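Local coordinates for Sso-CP2 metallo-carboxypetidase (Sulfolobus solfataricus, PDB 4MMO), which is a zinc-binding M20-family metallo-carboxypeptidase that probably removes residues from the C-terminal ends of peptides, at residues E3-F11 and L109-H118. Sequence-based numbering, arbitrary orientation.
Sequences EELYTLIEF and LMARLFAIKH
Glu3 starts the contact with its extended side chain passing the ring of Phe114, Glu3 CG lying 4.1 Å from Phe114 CE1. Its carboxylate is near Lys117, but those charges stay beyond salt-bridge range, and Lys117 NZ pairs with Asp121 instead. Glu4 does more. Its CA sits squarely over one face of the Phe114 ring, 3.8 Å from the centroid, a CH-pi contact. With CG beside the backbone N (chi1 -73°) and a bend at chi2, the chain runs on over that face until OE2 accepts a nearly straight bond from His118 NE2 (3.0 Å, 165°). The oxygen lies in the imidazole plane, but the N-H comes in well out of the carboxylate plane; ND1 is hydrogen-bonded to Glu428 OE2, so both ring nitrogens are held and the imidazole's rotation is fixed. The two helices run roughly antiparallel at 144°, the N-terminal one packing on helix 102-121 of the M20 zinc-binding domain, which lies against strand 128-134 of the mixed sheet through Leu109 on Tyr133. Thr7 brings CB to the rim of Phe114, 3.6 Å from CZ, while OG1 bonds back to Glu3 O, which also takes Thr7 N from the other face. Without the Phe114 ring, as with an alanine here, Glu4 CA and Thr7 CB would probably face a gap. Leu8 CD1 packs loosely against Met110 CB (4.3 Å). Phe11 CD2 meets Met110 CE obliquely, the methionine's bends at chi2 and chi3 bringing that methyl to the ring. Leu109 CD2 lies 4.0 Å from Phe11 CE2, and the Leu109 side chain is about 6 Å from that of zinc ligand His71.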
ATOM      1  N   GLU A   3       2.541   6.228 -47.876  1.00 46.44           N
ATOM      2  CA  GLU A   3       1.757   7.112 -47.026  1.00 52.17           C
ATOM      3  C   GLU A   3       1.150   6.387 -45.822  1.00 57.71           C
ATOM      4  O   GLU A   3       0.985   6.978 -44.756  1.00 52.48           O
ATOM      5  CB  GLU A   3       0.646   7.769 -47.845  1.00 49.85           C
ATOM      6  CG  GLU A   3      -0.075   8.896 -47.124  1.00 66.38           C
ATOM      7  CD  GLU A   3      -1.199   9.494 -47.950  1.00 80.78           C
ATOM      8  OE1 GLU A   3      -1.632   8.848 -48.928  1.00 87.88           O
ATOM      9  OE2 GLU A   3      -1.647  10.612 -47.623  1.00 72.49           O
ATOM     10  N   GLU A   4       0.815   5.112 -45.998  1.00 45.76           N
ATOM     11  CA  GLU A   4       0.196   4.325 -44.931  1.00 46.83           C
ATOM     12  C   GLU A   4       1.118   4.230 -43.722  1.00 49.14           C
ATOM     13  O   GLU A   4       0.698   4.431 -42.582  1.00 37.80           O
ATOM     14  CB  GLU A   4      -0.142   2.911 -45.418  1.00 47.21           C
ATOM     15  CG  GLU A   4      -1.333   2.827 -46.368  1.00 56.32           C
ATOM     16  CD  GLU A   4      -1.054   3.416 -47.740  1.00 78.79           C
ATOM     17  OE1 GLU A   4       0.116   3.385 -48.183  1.00 81.13           O
ATOM     18  OE2 GLU A   4      -2.008   3.910 -48.379  1.00 84.61           O
ATOM     19  N   LEU A   5       2.380   3.915 -43.977  1.00 49.72           N
ATOM     20  CA  LEU A   5       3.341   3.745 -42.905  1.00 44.34           C
ATOM     21  C   LEU A   5       3.767   5.100 -42.349  1.00 58.29           C
ATOM     22  O   LEU A   5       3.821   5.290 -41.135  1.00 47.70           O
ATOM     23  CB  LEU A   5       4.557   2.965 -43.401  1.00 46.20           C
ATOM     24  CG  LEU A   5       5.648   2.707 -42.362  1.00 56.80           C
ATOM     25  CD1 LEU A   5       5.090   1.972 -41.157  1.00 53.32           C
ATOM     26  CD2 LEU A   5       6.795   1.919 -42.975  1.00 59.99           C
ATOM     27  N   TYR A   6       4.050   6.042 -43.241  1.00 62.97           N
ATOM     28  CA  TYR A   6       4.523   7.360 -42.837  1.00 47.96           C
ATOM     29  C   TYR A   6       3.529   8.051 -41.914  1.00 48.96           C
ATOM     30  O   TYR A   6       3.915   8.635 -40.899  1.00 44.91           O
ATOM     31  CB  TYR A   6       4.784   8.241 -44.062  1.00 65.05           C
ATOM     32  CG  TYR A   6       4.960   9.708 -43.730  1.00 84.14           C
ATOM     33  CD1 TYR A   6       6.180  10.198 -43.279  1.00101.53           C
ATOM     34  CD2 TYR A   6       3.906  10.602 -43.865  1.00 94.22           C
ATOM     35  CE1 TYR A   6       6.344  11.537 -42.974  1.00103.83           C
ATOM     36  CE2 TYR A   6       4.059  11.942 -43.560  1.00105.67           C
ATOM     37  CZ  TYR A   6       5.281  12.404 -43.116  1.00110.48           C
ATOM     38  OH  TYR A   6       5.438  13.737 -42.813  1.00115.24           O
ATOM     39  N   THR A   7       2.247   7.981 -42.261  1.00 41.99           N
ATOM     40  CA  THR A   7       1.226   8.658 -41.473  1.00 52.80           C
ATOM     41  C   THR A   7       1.082   8.004 -40.102  1.00 40.70           C
ATOM     42  O   THR A   7       0.858   8.688 -39.102  1.00 37.20           O
ATOM     43  CB  THR A   7      -0.124   8.674 -42.202  1.00 36.20           C
ATOM     44  OG1 THR A   7       0.043   9.294 -43.480  1.00 47.95           O
ATOM     45  CG2 THR A   7      -1.168   9.454 -41.402  1.00 43.17           C
ATOM     46  N   LEU A   8       1.223   6.683 -40.052  1.00 37.99           N
ATOM     47  CA  LEU A   8       1.142   5.972 -38.782  1.00 34.39           C
ATOM     48  C   LEU A   8       2.273   6.422 -37.858  1.00 36.99           C
ATOM     49  O   LEU A   8       2.038   6.697 -36.680  1.00 42.56           O
ATOM     50  CB  LEU A   8       1.191   4.455 -38.997  1.00 35.45           C
ATOM     51  CG  LEU A   8       1.376   3.602 -37.739  1.00 38.86           C
ATOM     52  CD1 LEU A   8       0.282   3.882 -36.718  1.00 34.38           C
ATOM     53  CD2 LEU A   8       1.410   2.125 -38.098  1.00 45.05           C
ATOM     54  N   ILE A   9       3.489   6.494 -38.398  1.00 44.82           N
ATOM     55  CA  ILE A   9       4.660   6.951 -37.645  1.00 44.96           C
ATOM     56  C   ILE A   9       4.424   8.350 -37.092  1.00 36.87           C
ATOM     57  O   ILE A   9       4.684   8.621 -35.921  1.00 42.54           O
ATOM     58  CB  ILE A   9       5.932   6.978 -38.532  1.00 49.13           C
ATOM     59  CG1 ILE A   9       6.291   5.571 -39.016  1.00 45.69           C
ATOM     60  CG2 ILE A   9       7.121   7.598 -37.784  1.00 39.79           C
ATOM     61  CD1 ILE A   9       6.717   4.611 -37.924  1.00 62.06           C
ATOM     62  N   GLU A  10       3.935   9.238 -37.950  0.93 40.29           N
ATOM     63  CA  GLU A  10       3.615  10.606 -37.560  0.93 39.86           C
ATOM     64  C   GLU A  10       2.612  10.621 -36.404  0.93 47.60           C
ATOM     65  O   GLU A  10       2.766  11.376 -35.447  0.93 42.33           O
ATOM     66  CB  GLU A  10       3.050  11.353 -38.771  0.93 46.40           C
ATOM     67  CG  GLU A  10       2.691  12.802 -38.533  0.93 68.79           C
ATOM     68  CD  GLU A  10       2.148  13.465 -39.786  0.93 81.45           C
ATOM     69  OE1 GLU A  10       1.269  12.863 -40.445  0.93 78.48           O
ATOM     70  OE2 GLU A  10       2.605  14.581 -40.118  0.93 66.41           O
ATOM     71  N   PHE A  11       1.593   9.770 -36.500  1.00 42.83           N
ATOM     72  CA  PHE A  11       0.555   9.656 -35.477  1.00 39.75           C
ATOM     73  C   PHE A  11       1.164   9.179 -34.163  1.00 31.65           C
ATOM     74  O   PHE A  11       0.878   9.721 -33.088  1.00 30.87           O
ATOM     75  CB  PHE A  11      -0.504   8.646 -35.954  1.00 44.43           C
ATOM     76  CG  PHE A  11      -1.788   8.641 -35.151  1.00 39.52           C
ATOM     77  CD1 PHE A  11      -2.179   9.734 -34.393  1.00 31.43           C
ATOM     78  CD2 PHE A  11      -2.617   7.522 -35.175  1.00 38.32           C
ATOM     79  CE1 PHE A  11      -3.368   9.713 -33.672  1.00 30.29           C
ATOM     80  CE2 PHE A  11      -3.805   7.495 -34.461  1.00 27.01           C
ATOM     81  CZ  PHE A  11      -4.178   8.590 -33.706  1.00 42.41           C
ATOM     82  N   LEU A 109      -6.369   1.930 -35.402  1.00 38.01           N
ATOM     83  CA  LEU A 109      -7.194   3.084 -35.745  1.00 25.64           C
ATOM     84  C   LEU A 109      -6.841   3.577 -37.138  1.00 29.42           C
ATOM     85  O   LEU A 109      -7.721   3.911 -37.933  1.00 33.40           O
ATOM     86  CB  LEU A 109      -7.000   4.207 -34.717  1.00 29.42           C
ATOM     87  CG  LEU A 109      -7.855   5.478 -34.818  1.00 31.63           C
ATOM     88  CD1 LEU A 109      -7.833   6.206 -33.477  1.00 35.04           C
ATOM     89  CD2 LEU A 109      -7.389   6.441 -35.905  1.00 28.14           C
ATOM     90  N   MET A 110      -5.546   3.613 -37.428  1.00 31.45           N
ATOM     91  CA  MET A 110      -5.048   4.202 -38.666  1.00 36.24           C
ATOM     92  C   MET A 110      -5.215   3.233 -39.835  1.00 38.69           C
ATOM     93  O   MET A 110      -5.489   3.652 -40.962  1.00 38.17           O
ATOM     94  CB  MET A 110      -3.575   4.588 -38.508  1.00 33.08           C
ATOM     95  CG  MET A 110      -2.998   5.358 -39.681  1.00 49.58           C
ATOM     96  SD  MET A 110      -3.770   6.965 -39.926  1.00 55.38           S
ATOM     97  CE  MET A 110      -3.282   7.822 -38.432  1.00 36.64           C
ATOM     98  N   ALA A 111      -5.036   1.944 -39.561  1.00 32.88           N
ATOM     99  CA  ALA A 111      -5.252   0.911 -40.567  1.00 35.77           C
ATOM    100  C   ALA A 111      -6.659   1.030 -41.136  1.00 29.50           C
ATOM    101  O   ALA A 111      -6.844   1.086 -42.351  1.00 34.08           O
ATOM    102  CB  ALA A 111      -5.036  -0.472 -39.970  1.00 32.56           C
ATOM    103  N   ARG A 112      -7.644   1.104 -40.245  1.00 36.83           N
ATOM    104  CA  ARG A 112      -9.039   1.214 -40.652  1.00 36.49           C
ATOM    105  C   ARG A 112      -9.269   2.442 -41.525  1.00 44.85           C
ATOM    106  O   ARG A 112     -10.012   2.381 -42.505  1.00 42.76           O
ATOM    107  CB  ARG A 112      -9.950   1.276 -39.426  1.00 31.05           C
ATOM    108  CG  ARG A 112      -9.984  -0.005 -38.618  1.00 26.09           C
ATOM    109  CD  ARG A 112     -10.869   0.143 -37.397  1.00 29.46           C
ATOM    110  NE  ARG A 112     -11.009  -1.115 -36.670  1.00 35.25           N
ATOM    111  CZ  ARG A 112     -11.705  -1.258 -35.547  1.00 30.72           C
ATOM    112  NH1 ARG A 112     -12.327  -0.218 -35.010  1.00 35.91           N
ATOM    113  NH2 ARG A 112     -11.772  -2.442 -34.956  1.00 30.05           N
ATOM    114  N   LEU A 113      -8.627   3.551 -41.167  1.00 37.75           N
ATOM    115  CA  LEU A 113      -8.755   4.798 -41.922  1.00 36.53           C
ATOM    116  C   LEU A 113      -8.239   4.649 -43.346  1.00 37.95           C
ATOM    117  O   LEU A 113      -8.852   5.140 -44.292  1.00 35.08           O
ATOM    118  CB  LEU A 113      -7.983   5.929 -41.234  1.00 31.90           C
ATOM    119  CG  LEU A 113      -8.766   6.937 -40.395  1.00 46.22           C
ATOM    120  CD1 LEU A 113      -7.804   7.953 -39.792  1.00 47.00           C
ATOM    121  CD2 LEU A 113      -9.826   7.651 -41.216  1.00 57.76           C
ATOM    122  N   PHE A 114      -7.100   3.982 -43.494  1.00 31.51           N
ATOM    123  CA  PHE A 114      -6.501   3.810 -44.804  1.00 31.01           C
ATOM    124  C   PHE A 114      -7.275   2.787 -45.645  1.00 45.22           C
ATOM    125  O   PHE A 114      -7.299   2.889 -46.869  1.00 43.13           O
ATOM    126  CB  PHE A 114      -5.022   3.442 -44.679  1.00 33.91           C
ATOM    127  CG  PHE A 114      -4.121   4.639 -44.535  1.00 37.60           C
ATOM    128  CD1 PHE A 114      -3.817   5.423 -45.636  1.00 45.39           C
ATOM    129  CD2 PHE A 114      -3.601   4.995 -43.299  1.00 33.00           C
ATOM    130  CE1 PHE A 114      -3.003   6.531 -45.512  1.00 51.36           C
ATOM    131  CE2 PHE A 114      -2.784   6.102 -43.170  1.00 45.32           C
ATOM    132  CZ  PHE A 114      -2.485   6.872 -44.277  1.00 49.06           C
ATOM    133  N   ALA A 115      -7.921   1.825 -44.992  1.00 33.67           N
ATOM    134  CA  ALA A 115      -8.797   0.894 -45.700  1.00 41.63           C
ATOM    135  C   ALA A 115      -9.960   1.658 -46.322  1.00 36.41           C
ATOM    136  O   ALA A 115     -10.275   1.477 -47.496  1.00 38.07           O
ATOM    137  CB  ALA A 115      -9.315  -0.184 -44.762  1.00 23.23           C
ATOM    138  N   ILE A 116     -10.587   2.525 -45.531  1.00 36.11           N
ATOM    139  CA  ILE A 116     -11.717   3.311 -46.007  1.00 37.68           C
ATOM    140  C   ILE A 116     -11.285   4.180 -47.179  1.00 50.09           C
ATOM    141  O   ILE A 116     -12.009   4.308 -48.167  1.00 52.21           O
ATOM    142  CB  ILE A 116     -12.302   4.191 -44.886  1.00 34.37           C
ATOM    143  CG1 ILE A 116     -12.886   3.309 -43.781  1.00 32.67           C
ATOM    144  CG2 ILE A 116     -13.389   5.123 -45.427  1.00 37.87           C
ATOM    145  CD1 ILE A 116     -13.232   4.063 -42.502  1.00 31.65           C
ATOM    146  N   LYS A 117     -10.098   4.766 -47.060  1.00 49.36           N
ATOM    147  CA  LYS A 117      -9.544   5.611 -48.107  1.00 47.38           C
ATOM    148  C   LYS A 117      -9.392   4.841 -49.411  1.00 49.00           C
ATOM    149  O   LYS A 117      -9.741   5.338 -50.481  1.00 43.19           O
ATOM    150  CB  LYS A 117      -8.175   6.138 -47.684  1.00 42.27           C
ATOM    151  CG  LYS A 117      -7.522   7.056 -48.701  1.00 43.68           C
ATOM    152  CD  LYS A 117      -6.086   7.372 -48.318  1.00 47.62           C
ATOM    153  CE  LYS A 117      -5.593   8.623 -49.021  1.00 57.65           C
ATOM    154  NZ  LYS A 117      -5.821   8.580 -50.490  1.00 52.31           N
ATOM    155  N   HIS A 118      -8.850   3.634 -49.314  1.00 46.55           N
ATOM    156  CA  HIS A 118      -8.612   2.816 -50.491  1.00 51.50           C
ATOM    157  C   HIS A 118      -9.923   2.527 -51.212  1.00 45.12           C
ATOM    158  O   HIS A 118     -10.022   2.699 -52.427  1.00 45.22           O
ATOM    159  CB  HIS A 118      -7.902   1.519 -50.102  1.00 37.86           C
ATOM    160  CG  HIS A 118      -6.508   1.730 -49.598  1.00 59.59           C
ATOM    161  ND1 HIS A 118      -5.721   0.700 -49.125  1.00 64.13           N
ATOM    162  CD2 HIS A 118      -5.759   2.852 -49.493  1.00 69.81           C
ATOM    163  CE1 HIS A 118      -4.551   1.181 -48.749  1.00 72.17           C
ATOM    164  NE2 HIS A 118      -4.547   2.486 -48.961  1.00 73.29           N
TER